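Local coordinates for protein aminotransferase (Psychrobacter arcticus 273-4, PDB 3IF2) that binds pyridoxal 5'-phosphate and probably transfers amino groups between amino acids and 2-oxo acids, perhaps as a valine-pyruvate transaminase, at residues Y100-T105 with A260-D265; I175-H180 with P356-K361; D22-A27 with G390-P395. One frame throughout, in Å; residues are numbered along the deposited sequence. Where two conformers were deposited one is given.

Interaction 1. Residues Y100-T105 with A260-D265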
ATOM      1  N   TYR A 100       0.189  -3.142  29.281  1.00 43.08           N
ATOM      2  CA  TYR A 100       1.619  -2.782  29.475  1.00 43.50           C
ATOM      3  C   TYR A 100       1.946  -1.457  30.168  1.00 44.27           C
ATOM      4  O   TYR A 100       3.104  -1.250  30.559  1.00 44.60           O
ATOM      5  CB  TYR A 100       2.350  -2.836  28.130  1.00 43.68           C
ATOM      6  CG  TYR A 100       2.155  -4.148  27.410  1.00 43.67           C
ATOM      7  CD1 TYR A 100       2.844  -5.281  27.822  1.00 43.98           C
ATOM      8  CD2 TYR A 100       1.243  -4.273  26.342  1.00 43.50           C
ATOM      9  CE1 TYR A 100       2.659  -6.516  27.186  1.00 44.09           C
ATOM     10  CE2 TYR A 100       1.048  -5.516  25.694  1.00 43.38           C
ATOM     11  CZ  TYR A 100       1.765  -6.622  26.131  1.00 43.60           C
ATOM     12  OH  TYR A 100       1.623  -7.845  25.565  1.00 44.20           O
ATOM     13  N   ASP A 101       0.966  -0.564  30.306  1.00 45.02           N
ATOM     14  CA  ASP A 101       1.159   0.725  30.983  1.00 45.95           C
ATOM     15  C   ASP A 101       2.293   1.618  30.368  1.00 44.96           C
ATOM     16  O   ASP A 101       3.100   2.234  31.087  1.00 45.51           O
ATOM     17  CB  ASP A 101       1.361   0.484  32.504  1.00 46.91           C
ATOM     18  CG  ASP A 101       1.098   1.729  33.356  1.00 47.71           C
ATOM     19  OD1 ASP A 101       0.129   2.486  33.101  1.00 48.43           O
ATOM     20  OD2 ASP A 101       1.862   1.942  34.316  1.00 49.17           O
ATOM     21  N   TRP A 102       2.336   1.669  29.033  1.00 43.02           N
ATOM     22  CA  TRP A 102       3.300   2.503  28.294  1.00 40.62           C
ATOM     23  C   TRP A 102       2.889   3.984  28.189  1.00 39.55           C
ATOM     24  O   TRP A 102       3.679   4.783  27.699  1.00 40.18           O
ATOM     25  CB  TRP A 102       3.558   1.943  26.878  1.00 39.34           C
ATOM     26  CG  TRP A 102       4.139   0.557  26.831  1.00 38.33           C
ATOM     27  CD1 TRP A 102       4.957  -0.012  27.748  1.00 38.18           C
ATOM     28  CD2 TRP A 102       4.031  -0.387  25.755  1.00 38.01           C
ATOM     29  NE1 TRP A 102       5.332  -1.265  27.344  1.00 38.24           N
ATOM     30  CE2 TRP A 102       4.779  -1.524  26.123  1.00 37.82           C
ATOM     31  CE3 TRP A 102       3.366  -0.384  24.519  1.00 38.10           C
ATOM     32  CZ2 TRP A 102       4.885  -2.659  25.307  1.00 37.86           C
ATOM     33  CZ3 TRP A 102       3.463  -1.521  23.702  1.00 38.55           C
ATOM     34  CH2 TRP A 102       4.221  -2.645  24.108  1.00 38.18           C
ATOM     35  N   ASN A 103       1.674   4.321  28.652  1.00 38.83           N
ATOM     36  CA  ASN A 103       1.116   5.677  28.621  0.50 38.00           C
ATOM     37  C   ASN A 103       1.044   6.236  27.185  1.00 37.51           C
ATOM     38  O   ASN A 103       1.326   7.410  26.928  1.00 37.41           O
ATOM     39  CB  ASN A 103       1.869   6.602  29.593  0.50 37.64           C
ATOM     40  CG  ASN A 103       1.040   7.801  30.016  0.50 37.53           C
ATOM     41  OD1 ASN A 103      -0.187   7.790  29.898  0.50 37.59           O
ATOM     42  ND2 ASN A 103       1.702   8.833  30.520  0.50 37.25           N
ATOM     43  N   LEU A 104       0.650   5.374  26.246  1.00 36.51           N
ATOM     44  CA  LEU A 104       0.519   5.784  24.852  1.00 36.34           C
ATOM     45  C   LEU A 104      -0.712   6.669  24.667  1.00 36.08           C
ATOM     46  O   LEU A 104      -1.646   6.626  25.472  1.00 35.62           O
ATOM     47  CB  LEU A 104       0.359   4.586  23.904  1.00 36.12           C
ATOM     48  CG  LEU A 104       1.413   3.488  23.747  1.00 35.38           C
ATOM     49  CD1 LEU A 104       0.954   2.552  22.638  1.00 33.92           C
ATOM     50  CD2 LEU A 104       2.792   4.074  23.448  1.00 35.25           C
ATOM     51  N   THR A 105      -0.659   7.497  23.624  1.00 36.30           N
ATOM     52  CA  THR A 105      -1.804   8.286  23.143  1.00 36.48           C
ATOM     53  C   THR A 105      -1.943   7.901  21.664  1.00 37.14           C
ATOM     54  O   THR A 105      -1.174   7.069  21.158  1.00 36.97           O
ATOM     55  CB  THR A 105      -1.651   9.816  23.351  1.00 36.16           C
ATOM     56  OG1 THR A 105      -0.716  10.367  22.418  1.00 36.84           O
ATOM     57  CG2 THR A 105      -1.228  10.133  24.787  1.00 35.32           C
ATOM     58  N   ALA A 260       9.593 -14.574  27.322  1.00 47.36           N
ATOM     59  CA  ALA A 260       9.953 -13.265  26.727  1.00 46.20           C
ATOM     60  C   ALA A 260       9.059 -12.132  27.216  1.00 45.39           C
ATOM     61  O   ALA A 260       7.927 -12.371  27.626  1.00 44.69           O
ATOM     62  CB  ALA A 260       9.891 -13.338  25.194  1.00 45.93           C
ATOM     63  N   HIS A 261       9.578 -10.908  27.168  1.00 44.96           N
ATOM     64  CA  HIS A 261       8.822  -9.715  27.531  1.00 45.54           C
ATOM     65  C   HIS A 261       8.741  -8.725  26.367  1.00 44.30           C
ATOM     66  O   HIS A 261       9.717  -8.534  25.661  1.00 44.52           O
ATOM     67  CB  HIS A 261       9.410  -9.050  28.768  1.00 47.16           C
ATOM     68  CG  HIS A 261       9.370  -9.919  29.977  1.00 49.73           C
ATOM     69  ND1 HIS A 261      10.395  -9.964  30.903  1.00 51.13           N
ATOM     70  CD2 HIS A 261       8.455 -10.837  30.380  1.00 51.06           C
ATOM     71  CE1 HIS A 261      10.086 -10.831  31.853  1.00 51.99           C
ATOM     72  NE2 HIS A 261       8.919 -11.382  31.552  1.00 52.10           N
ATOM     73  N   LEU A 262       7.560  -8.134  26.156  1.00 43.07           N
ATOM     74  CA  LEU A 262       7.358  -7.111  25.134  1.00 42.09           C
ATOM     75  C   LEU A 262       7.570  -5.793  25.862  1.00 41.24           C
ATOM     76  O   LEU A 262       6.795  -5.459  26.769  1.00 40.82           O
ATOM     77  CB  LEU A 262       5.947  -7.170  24.536  1.00 41.85           C
ATOM     78  CG  LEU A 262       5.665  -6.227  23.353  1.00 41.67           C
ATOM     79  CD1 LEU A 262       6.492  -6.622  22.130  1.00 39.90           C
ATOM     80  CD2 LEU A 262       4.164  -6.222  23.015  1.00 41.24           C
ATOM     81  N   ASN A 263       8.640  -5.081  25.495  1.00 40.36           N
ATOM     82  CA  ASN A 263       8.973  -3.773  26.063  1.00 39.28           C
ATOM     83  C   ASN A 263       8.946  -2.669  25.004  1.00 38.41           C
ATOM     84  O   ASN A 263       9.070  -2.928  23.802  1.00 37.91           O
ATOM     85  CB  ASN A 263      10.347  -3.809  26.736  1.00 39.80           C
ATOM     86  CG  ASN A 263      10.346  -4.562  28.065  1.00 39.97           C
ATOM     87  OD1 ASN A 263      11.137  -5.483  28.252  1.00 40.27           O
ATOM     88  ND2 ASN A 263       9.470  -4.173  28.986  1.00 38.98           N
ATOM     89  N   TRP A 264       8.783  -1.438  25.489  1.00 38.14           N
ATOM     90  CA  TRP A 264       8.735  -0.247  24.663  1.00 37.43           C
ATOM     91  C   TRP A 264       9.133   1.019  25.434  1.00 37.32           C
ATOM     92  O   TRP A 264       8.991   1.103  26.664  1.00 36.45           O
ATOM     93  CB  TRP A 264       7.314  -0.071  24.103  1.00 37.68           C
ATOM     94  CG  TRP A 264       7.176   1.087  23.144  1.00 37.17           C
ATOM     95  CD1 TRP A 264       7.428   1.086  21.810  1.00 36.76           C
ATOM     96  CD2 TRP A 264       6.811   2.424  23.481  1.00 36.27           C
ATOM     97  NE1 TRP A 264       7.216   2.336  21.287  1.00 36.49           N
ATOM     98  CE2 TRP A 264       6.841   3.177  22.298  1.00 36.35           C
ATOM     99  CE3 TRP A 264       6.472   3.063  24.675  1.00 35.80           C
ATOM    100  CZ2 TRP A 264       6.541   4.544  22.277  1.00 36.05           C
ATOM    101  CZ3 TRP A 264       6.161   4.417  24.646  1.00 35.42           C
ATOM    102  CH2 TRP A 264       6.196   5.137  23.461  1.00 35.18           C
ATOM    103  N   ASP A 265       9.676   1.972  24.672  1.00 37.24           N
ATOM    104  CA  ASP A 265       9.981   3.337  25.116  1.00 36.68           C
ATOM    105  C   ASP A 265      10.056   4.230  23.854  1.00 37.13           C
ATOM    106  O   ASP A 265       9.898   3.711  22.734  1.00 37.57           O
ATOM    107  CB  ASP A 265      11.237   3.402  26.003  1.00 36.36           C
ATOM    108  CG  ASP A 265      12.540   3.056  25.270  1.00 36.58           C
ATOM    109  OD1 ASP A 265      12.619   3.067  24.008  1.00 35.38           O
ATOM    110  OD2 ASP A 265      13.520   2.786  26.003  1.00 36.33           O
TER
HETATM  111  O   HOH W   1       6.518  -3.438  28.783  1.00 33.45           O
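Two loops that lead into strands of the large mixed sheet of this class I/II aminotransferase meet through W102 and W264. One loop follows helix 86-100. The other leads into strand 268-273. The W102 indole is layered between two methylene groups. On one face lies CB of W264, 3.6 Å from the centroid of the six-membered ring of W102. It is only 13° off the ring normal, which makes a CH-pi contact. On the opposite face CB of Y100 sits 3.4 Å above the plane of W102, displaced toward the rim. The two indole planes lie at 38° to each other. W264 has CG anti to its backbone N (chi1 -176°), which carries its ring past CB of W102 toward L104. There L104 CD2 lies over the face of W264, 3.7 Å from the centroid of its six-membered ring, giving a second CH-pi contact.

L262 works at the far end of W102. Its CD2 is 3.7 Å from W102 CH2 and also touches the phenol end of Y100. The carbonyl O of L262 approaches the edge of W102, in the ring plane, 3.7 Å from CZ2. No direct hydrogen bond links 100-105 to 260-265. Instead a water accepts from W102 NE1 at 2.9 Å and donates to L262 O at 2.9 Å. The water lies in the plane of the W102 ring and takes up its N-H. N263 ND2 adds a weak bond to the same water.

Behind the contact, L270 of strand 268-273 touches W102, L262 and W264. F272 of that strand, P251 and N246 also touch L262. L104 N is bonded to N97 OD1, which ties this loop back to helix 86-100.

Interaction 2. Residues I175-H180 with P356-K361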
ATOM      1  N   ILE A 175      26.779 -19.848  17.353  1.00 36.98           N
ATOM      2  CA  ILE A 175      25.876 -21.007  17.404  1.00 37.45           C
ATOM      3  C   ILE A 175      26.200 -21.824  18.653  1.00 38.51           C
ATOM      4  O   ILE A 175      27.377 -22.138  18.874  1.00 38.64           O
ATOM      5  CB  ILE A 175      26.058 -21.924  16.162  1.00 36.58           C
ATOM      6  CG1 ILE A 175      25.750 -21.165  14.859  1.00 36.58           C
ATOM      7  CG2 ILE A 175      25.177 -23.170  16.278  1.00 36.07           C
ATOM      8  CD1 ILE A 175      26.114 -21.924  13.567  1.00 36.13           C
ATOM      9  N   ASP A 176      25.186 -22.091  19.493  1.00 39.50           N
ATOM     10  CA  ASP A 176      25.327 -22.946  20.681  0.50 39.93           C
ATOM     11  C   ASP A 176      24.356 -24.131  20.561  1.00 40.33           C
ATOM     12  O   ASP A 176      23.201 -23.942  20.126  1.00 39.89           O
ATOM     13  CB  ASP A 176      25.125 -22.131  21.966  0.50 39.81           C
ATOM     14  CG  ASP A 176      26.329 -21.227  22.278  0.50 40.06           C
ATOM     15  OD1 ASP A 176      27.487 -21.719  22.253  0.50 39.51           O
ATOM     16  OD2 ASP A 176      26.117 -20.027  22.564  0.50 40.00           O
ATOM     17  N   GLU A 177      24.840 -25.335  20.903  1.00 41.03           N
ATOM     18  CA  GLU A 177      24.058 -26.566  20.844  1.00 42.41           C
ATOM     19  C   GLU A 177      23.198 -26.635  22.100  1.00 42.99           C
ATOM     20  O   GLU A 177      23.702 -26.502  23.219  1.00 43.91           O
ATOM     21  CB  GLU A 177      24.946 -27.807  20.638  1.00 43.01           C
ATOM     22  CG  GLU A 177      25.471 -27.853  19.197  1.00 43.90           C
ATOM     23  CD  GLU A 177      26.649 -28.782  18.948  1.00 44.74           C
ATOM     24  OE1 GLU A 177      26.917 -29.710  19.748  1.00 45.43           O
ATOM     25  OE2 GLU A 177      27.310 -28.568  17.905  1.00 45.57           O
ATOM     26  N   VAL A 178      21.893 -26.789  21.881  1.00 42.71           N
ATOM     27  CA  VAL A 178      20.892 -26.802  22.924  1.00 42.71           C
ATOM     28  C   VAL A 178      20.078 -28.080  22.813  1.00 43.33           C
ATOM     29  O   VAL A 178      20.267 -28.871  21.880  1.00 43.38           O
ATOM     30  CB  VAL A 178      19.959 -25.552  22.805  1.00 42.41           C
ATOM     31  CG1 VAL A 178      20.774 -24.277  22.882  1.00 41.73           C
ATOM     32  CG2 VAL A 178      19.116 -25.587  21.513  1.00 41.52           C
ATOM     33  N   THR A 179      19.177 -28.269  23.771  1.00 44.08           N
ATOM     34  CA  THR A 179      18.304 -29.428  23.800  1.00 44.63           C
ATOM     35  C   THR A 179      16.843 -28.973  23.551  1.00 44.30           C
ATOM     36  O   THR A 179      16.524 -27.786  23.700  1.00 44.09           O
ATOM     37  CB  THR A 179      18.507 -30.174  25.134  1.00 45.28           C
ATOM     38  OG1 THR A 179      18.040 -31.517  24.994  1.00 46.59           O
ATOM     39  CG2 THR A 179      17.820 -29.452  26.332  1.00 45.03           C
ATOM     40  N   HIS A 180      15.985 -29.892  23.102  1.00 43.69           N
ATOM     41  CA  HIS A 180      14.543 -29.606  22.924  1.00 43.20           C
ATOM     42  C   HIS A 180      13.719 -30.870  23.192  1.00 43.34           C
ATOM     43  O   HIS A 180      13.899 -31.879  22.500  1.00 42.38           O
ATOM     44  CB  HIS A 180      14.237 -29.026  21.524  1.00 43.03           C
ATOM     45  CG  HIS A 180      12.818 -28.548  21.349  1.00 42.26           C
ATOM     46  ND1 HIS A 180      12.337 -27.401  21.946  1.00 42.42           N
ATOM     47  CD2 HIS A 180      11.782 -29.056  20.636  1.00 41.69           C
ATOM     48  CE1 HIS A 180      11.068 -27.224  21.615  1.00 41.55           C
ATOM     49  NE2 HIS A 180      10.706 -28.217  20.824  1.00 41.53           N
ATOM     50  N   PRO A 356      23.474 -36.101   9.846  1.00 39.17           N
ATOM     51  CA  PRO A 356      23.885 -34.791  10.403  1.00 39.09           C
ATOM     52  C   PRO A 356      22.864 -33.634  10.388  1.00 38.95           C
ATOM     53  O   PRO A 356      23.260 -32.469  10.218  1.00 38.63           O
ATOM     54  CB  PRO A 356      25.109 -34.433   9.543  1.00 39.41           C
ATOM     55  CG  PRO A 356      25.594 -35.735   9.034  1.00 39.52           C
ATOM     56  CD  PRO A 356      24.348 -36.458   8.710  1.00 39.30           C
ATOM     57  N   LEU A 357      21.579 -33.936  10.593  1.00 38.75           N
ATOM     58  CA  LEU A 357      20.539 -32.917  10.648  1.00 37.62           C
ATOM     59  C   LEU A 357      20.595 -32.295  12.013  1.00 37.38           C
ATOM     60  O   LEU A 357      20.648 -33.010  13.010  1.00 36.87           O
ATOM     61  CB  LEU A 357      19.121 -33.500  10.466  1.00 37.08           C
ATOM     62  CG  LEU A 357      17.893 -32.557  10.575  1.00 36.55           C
ATOM     63  CD1 LEU A 357      17.921 -31.472   9.506  1.00 35.74           C
ATOM     64  CD2 LEU A 357      16.568 -33.332  10.513  1.00 35.95           C
HETATM   65  N   MSE A 358      20.647 -30.967  12.026  1.00 37.64           N
HETATM   66  CA  MSE A 358      20.453 -30.153  13.219  1.00 37.40           C
HETATM   67  C   MSE A 358      19.170 -29.363  12.889  1.00 37.42           C
HETATM   68  O   MSE A 358      18.929 -29.018  11.723  1.00 37.50           O
HETATM   69  CB  MSE A 358      21.627 -29.210  13.463  1.00 37.29           C
HETATM   70  CG  MSE A 358      22.968 -29.888  13.662  1.00 37.16           C
HETATM   71 SE   MSE A 358      23.107 -30.778  15.382  0.75 37.39          SE
HETATM   72  CE  MSE A 358      23.322 -29.236  16.550  1.00 36.28           C
ATOM     73  N   ILE A 359      18.341 -29.126  13.904  1.00 37.11           N
ATOM     74  CA  ILE A 359      17.102 -28.365  13.792  1.00 36.70           C
ATOM     75  C   ILE A 359      17.228 -27.189  14.754  1.00 37.18           C
ATOM     76  O   ILE A 359      17.666 -27.373  15.867  1.00 37.36           O
ATOM     77  CB  ILE A 359      15.882 -29.245  14.162  1.00 36.68           C
ATOM     78  CG1 ILE A 359      15.756 -30.411  13.170  1.00 36.91           C
ATOM     79  CG2 ILE A 359      14.573 -28.428  14.174  1.00 35.75           C
ATOM     80  CD1 ILE A 359      14.657 -31.408  13.511  1.00 37.63           C
ATOM     81  N   HIS A 360      16.876 -25.977  14.333  1.00 37.57           N
ATOM     82  CA  HIS A 360      16.957 -24.835  15.242  1.00 38.16           C
ATOM     83  C   HIS A 360      15.851 -25.035  16.274  1.00 38.87           C
ATOM     84  O   HIS A 360      14.771 -25.518  15.908  1.00 39.32           O
ATOM     85  CB  HIS A 360      16.781 -23.509  14.505  1.00 38.30           C
ATOM     86  CG  HIS A 360      17.115 -22.307  15.332  1.00 38.27           C
ATOM     87  ND1 HIS A 360      16.295 -21.845  16.333  1.00 38.39           N
ATOM     88  CD2 HIS A 360      18.166 -21.453  15.287  1.00 38.30           C
ATOM     89  CE1 HIS A 360      16.830 -20.770  16.881  1.00 38.27           C
ATOM     90  NE2 HIS A 360      17.962 -20.505  16.259  1.00 38.07           N
ATOM     91  N   LYS A 361      16.139 -24.730  17.547  1.00 39.01           N
ATOM     92  CA  LYS A 361      15.139 -24.856  18.604  1.00 39.52           C
ATOM     93  C   LYS A 361      13.936 -23.985  18.184  1.00 39.58           C
ATOM     94  O   LYS A 361      14.106 -22.780  18.010  1.00 39.55           O
ATOM     95  CB  LYS A 361      15.674 -24.495  20.022  1.00 40.20           C
ATOM     96  CG  LYS A 361      14.557 -24.189  21.071  1.00 40.92           C
ATOM     97  CD  LYS A 361      14.922 -24.127  22.578  1.00 41.37           C
ATOM     98  CE  LYS A 361      14.233 -25.259  23.336  1.00 42.46           C
ATOM     99  NZ  LYS A 361      14.380 -25.233  24.822  1.00 44.29           N
TER
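K361 lies across V178 and H180 and makes most of this contact. Its CE comes in at the edge of the H180 imidazole, in the ring plane, 3.2 Å from ND1. The same CE is 3.4 Å from the carbonyl O of T179. NZ lies 3.5 Å from T179 O and 4.1 Å from H180 ND1. Neither pair is a hydrogen bond here. A positive charge at NZ would probably disfavour protonation of H180. Nearer the backbone, K361 CB meets V178 CG2 at 3.9 Å, the two side chains crossing at about a right angle. K361 leaves its backbone with CG anti to N (chi1 162°) and bends only at chi3, which brings CE within contact of both H180 ND1 and T179 O. With an alanine at this position, the H180 edge and T179 O would probably lose the aliphatic chain that covers them. At the other end M358, a selenomethionine, is bent at chi2 and chi3. Its CE turns to E177 CG at 3.7 Å.

The second shell holds these groups in place. F187 and W371 touch M358, and F186 meets the ring of H180. T179 OG1 is bonded to E183 O. H360 ND1 donates to K361 O at 2.9 Å, while its NE2 reaches Y189 N, so both ring nitrogens are used.

The two strands are not neighbours in their mixed sheet. Strand 183-190 lies between them, antiparallel to 174-180 and parallel to 357-360. In a flat sheet they would run antiparallel; the short touching parts are 61° apart, consistent with twist or bending at this border. The side chains meet across strand 183-190, and 174-180 is the outer strand of the beta hairpin 174-190.

Interaction 3. Residues D22-A27 with G390-P395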
ATOM      1  N   ASP A  22       9.134 -16.305  -8.248  1.00 55.33           N
ATOM      2  CA  ASP A  22       8.458 -16.746  -9.480  1.00 55.42           C
ATOM      3  C   ASP A  22       8.172 -18.252  -9.446  1.00 55.88           C
ATOM      4  O   ASP A  22       7.052 -18.668  -9.749  1.00 56.12           O
ATOM      5  CB  ASP A  22       9.267 -16.389 -10.751  1.00 55.02           C
ATOM      6  CG  ASP A  22       9.285 -14.884 -11.058  1.00 54.61           C
ATOM      7  OD1 ASP A  22       8.345 -14.146 -10.689  1.00 54.46           O
ATOM      8  OD2 ASP A  22      10.257 -14.433 -11.690  1.00 54.60           O
ATOM      9  N   ASP A  23       9.170 -19.052  -9.069  1.00 56.14           N
ATOM     10  CA  ASP A  23       9.000 -20.516  -8.941  1.00 56.73           C
ATOM     11  C   ASP A  23       7.937 -20.906  -7.896  1.00 57.37           C
ATOM     12  O   ASP A  23       7.170 -21.846  -8.107  1.00 56.73           O
ATOM     13  CB  ASP A  23      10.333 -21.192  -8.606  1.00 56.57           C
ATOM     14  CG  ASP A  23      11.345 -21.111  -9.735  1.00 56.55           C
ATOM     15  OD1 ASP A  23      11.037 -20.577 -10.819  1.00 56.85           O
ATOM     16  OD2 ASP A  23      12.472 -21.589  -9.543  1.00 56.68           O
ATOM     17  N   LEU A  24       7.908 -20.174  -6.788  1.00 58.87           N
ATOM     18  CA  LEU A  24       6.909 -20.379  -5.727  1.00 60.78           C
ATOM     19  C   LEU A  24       5.488 -19.928  -6.185  1.00 62.13           C
ATOM     20  O   LEU A  24       4.478 -20.556  -5.814  1.00 62.71           O
ATOM     21  CB  LEU A  24       7.357 -19.732  -4.386  1.00 60.78           C
ATOM     22  CG  LEU A  24       8.342 -20.516  -3.460  1.00 60.94           C
ATOM     23  CD1 LEU A  24       9.558 -21.117  -4.175  1.00 59.88           C
ATOM     24  CD2 LEU A  24       8.775 -19.655  -2.220  1.00 60.60           C
ATOM     25  N   GLY A  25       5.417 -18.860  -6.987  1.00 62.82           N
ATOM     26  CA  GLY A  25       4.153 -18.384  -7.568  1.00 62.98           C
ATOM     27  C   GLY A  25       3.646 -19.300  -8.676  1.00 63.12           C
ATOM     28  O   GLY A  25       2.435 -19.497  -8.802  1.00 63.60           O
ATOM     29  N   ASP A  26       4.566 -19.845  -9.479  1.00 63.09           N
ATOM     30  CA  ASP A  26       4.230 -20.755 -10.586  1.00 63.65           C
ATOM     31  C   ASP A  26       3.659 -22.091 -10.081  1.00 65.14           C
ATOM     32  O   ASP A  26       2.623 -22.548 -10.597  1.00 65.96           O
ATOM     33  CB  ASP A  26       5.446 -21.009 -11.516  1.00 62.88           C
ATOM     34  CG  ASP A  26       5.838 -19.780 -12.386  1.00 62.38           C
ATOM     35  OD1 ASP A  26       5.120 -18.757 -12.425  1.00 61.33           O
ATOM     36  OD2 ASP A  26       6.895 -19.849 -13.053  1.00 61.85           O
ATOM     37  N   ALA A  27       4.330 -22.690  -9.084  1.00 65.93           N
ATOM     38  CA  ALA A  27       3.913 -23.965  -8.439  1.00 65.95           C
ATOM     39  C   ALA A  27       2.471 -23.935  -7.923  1.00 66.00           C
ATOM     40  O   ALA A  27       1.734 -24.905  -8.128  1.00 66.52           O
ATOM     41  CB  ALA A  27       4.852 -24.321  -7.299  1.00 65.99           C
ATOM     42  N   GLY A 390       8.579 -32.426  -6.973  1.00 41.06           N
ATOM     43  CA  GLY A 390       7.340 -31.896  -6.422  1.00 40.59           C
ATOM     44  C   GLY A 390       7.290 -31.264  -5.039  1.00 40.30           C
ATOM     45  O   GLY A 390       6.215 -30.801  -4.654  1.00 40.89           O
ATOM     46  N   THR A 391       8.402 -31.234  -4.293  1.00 39.29           N
ATOM     47  CA  THR A 391       8.445 -30.642  -2.931  1.00 38.67           C
ATOM     48  C   THR A 391       9.198 -29.284  -2.915  1.00 39.05           C
ATOM     49  O   THR A 391      10.353 -29.196  -3.353  1.00 38.73           O
ATOM     50  CB  THR A 391       9.046 -31.637  -1.918  1.00 38.04           C
ATOM     51  OG1 THR A 391       8.232 -32.809  -1.887  1.00 38.25           O
ATOM     52  CG2 THR A 391       9.089 -31.055  -0.509  1.00 37.58           C
ATOM     53  N   LEU A 392       8.542 -28.239  -2.396  1.00 38.68           N
ATOM     54  CA  LEU A 392       9.106 -26.891  -2.370  1.00 38.95           C
ATOM     55  C   LEU A 392       9.424 -26.417  -0.966  1.00 38.34           C
ATOM     56  O   LEU A 392       8.547 -26.394  -0.129  1.00 39.92           O
ATOM     57  CB  LEU A 392       8.178 -25.895  -3.069  1.00 39.70           C
ATOM     58  CG  LEU A 392       8.303 -25.847  -4.606  1.00 40.70           C
ATOM     59  CD1 LEU A 392       7.891 -27.153  -5.278  1.00 41.00           C
ATOM     60  CD2 LEU A 392       7.477 -24.688  -5.167  1.00 41.49           C
ATOM     61  N   ILE A 393      10.685 -26.054  -0.734  1.00 36.92           N
ATOM     62  CA  ILE A 393      11.165 -25.464   0.515  1.00 35.75           C
ATOM     63  C   ILE A 393      11.890 -24.170   0.111  1.00 34.72           C
ATOM     64  O   ILE A 393      11.873 -23.820  -1.056  1.00 34.87           O
ATOM     65  CB  ILE A 393      12.023 -26.486   1.336  1.00 36.01           C
ATOM     66  CG1 ILE A 393      13.239 -27.040   0.566  1.00 35.70           C
ATOM     67  CG2 ILE A 393      11.151 -27.678   1.736  1.00 35.74           C
ATOM     68  CD1 ILE A 393      14.363 -26.068   0.302  1.00 35.60           C
ATOM     69  N   VAL A 394      12.486 -23.442   1.051  1.00 34.56           N
ATOM     70  CA  VAL A 394      13.262 -22.230   0.725  1.00 34.14           C
ATOM     71  C   VAL A 394      14.743 -22.443   1.138  1.00 34.12           C
ATOM     72  O   VAL A 394      15.009 -22.825   2.287  1.00 33.07           O
ATOM     73  CB  VAL A 394      12.681 -20.968   1.380  1.00 34.34           C
ATOM     74  CG1 VAL A 394      13.341 -19.715   0.801  1.00 34.37           C
ATOM     75  CG2 VAL A 394      11.172 -20.883   1.134  1.00 34.96           C
ATOM     76  N   PRO A 395      15.706 -22.210   0.206  1.00 34.06           N
ATOM     77  CA  PRO A 395      17.132 -22.382   0.559  1.00 33.49           C
ATOM     78  C   PRO A 395      17.643 -21.216   1.419  1.00 33.06           C
ATOM     79  O   PRO A 395      17.140 -20.091   1.312  1.00 33.29           O
ATOM     80  CB  PRO A 395      17.832 -22.437  -0.802  1.00 33.30           C
ATOM     81  CG  PRO A 395      17.020 -21.577  -1.674  1.00 33.79           C
ATOM     82  CD  PRO A 395      15.568 -21.657  -1.161  1.00 34.16           C
TER
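The N-terminal helix 16-29 packs here on the short strands 391-392 and 394-395, with L392 meeting A27, L24 and D23. L392 CD2 is the central atom. It lies 3.4 Å from A27 CB and 4.1 Å from the carbonyl O of D23. These two helix residues are one turn apart, joined by the backbone bond from A27 N to D23 O (3.1 Å), so the methyl rests on a single turn. CB of L392 already points toward the helix, and chi1 of -83° with chi2 of 65° places CD2 against it.

L24 reaches over from the same turn and divides its methyls between two partners. Its CD1 is 4.3 Å from L392 CD2. Its CD2 is 4.3 Å from V394 CG2. The small A27 lets L392 come close to the helix, while the longer L24 covers the distance to V394.

The strand side has its own framework. Helix 379-388 ends in a Schellman motif, with G390 as the C-prime residue at positive phi. T391 N returns to L386 O, and G390 N to K387 O. Straight after this turn, 391-392 pairs in parallel with the short strand 35-36 through N35 and L37. Strand 394-395 then pairs with 414-418, at the border of the six-stranded sheet. One piece of chain thus joins two sheets, and helix 16-29 covers it.

D23 also ties the helix to helix 379-388, since its OD2 is hydrogen-bonded to Y383 OH. A long, weak ion pair also runs from OD2 to K387 NZ. Y383 touches L24 and I393, and L20 extends the apolar layer onto V394 and P395.

Overall arrangement
Interactions 2 and 3 lie at opposite borders of one six-stranded sheet: 174-180 is an outermost strand at one side and 394-395 at the other. Their centres are 26 Å apart, and their nearest atoms about 11 Å. Interaction 1 joins loops that lead into the larger sheet. Its centre is 32 Å from that of interaction 2 and 39 Å from that of interaction 3. Interactions 1 and 3 lie on opposite sides of the chain's centre. None touches another. Neither 1 nor 3 touches the cofactor: the side chain of L262 is about 13 Å and that of V394 about 11 Å from a bound pyridoxal phosphate. Interaction 2 lies away from the site.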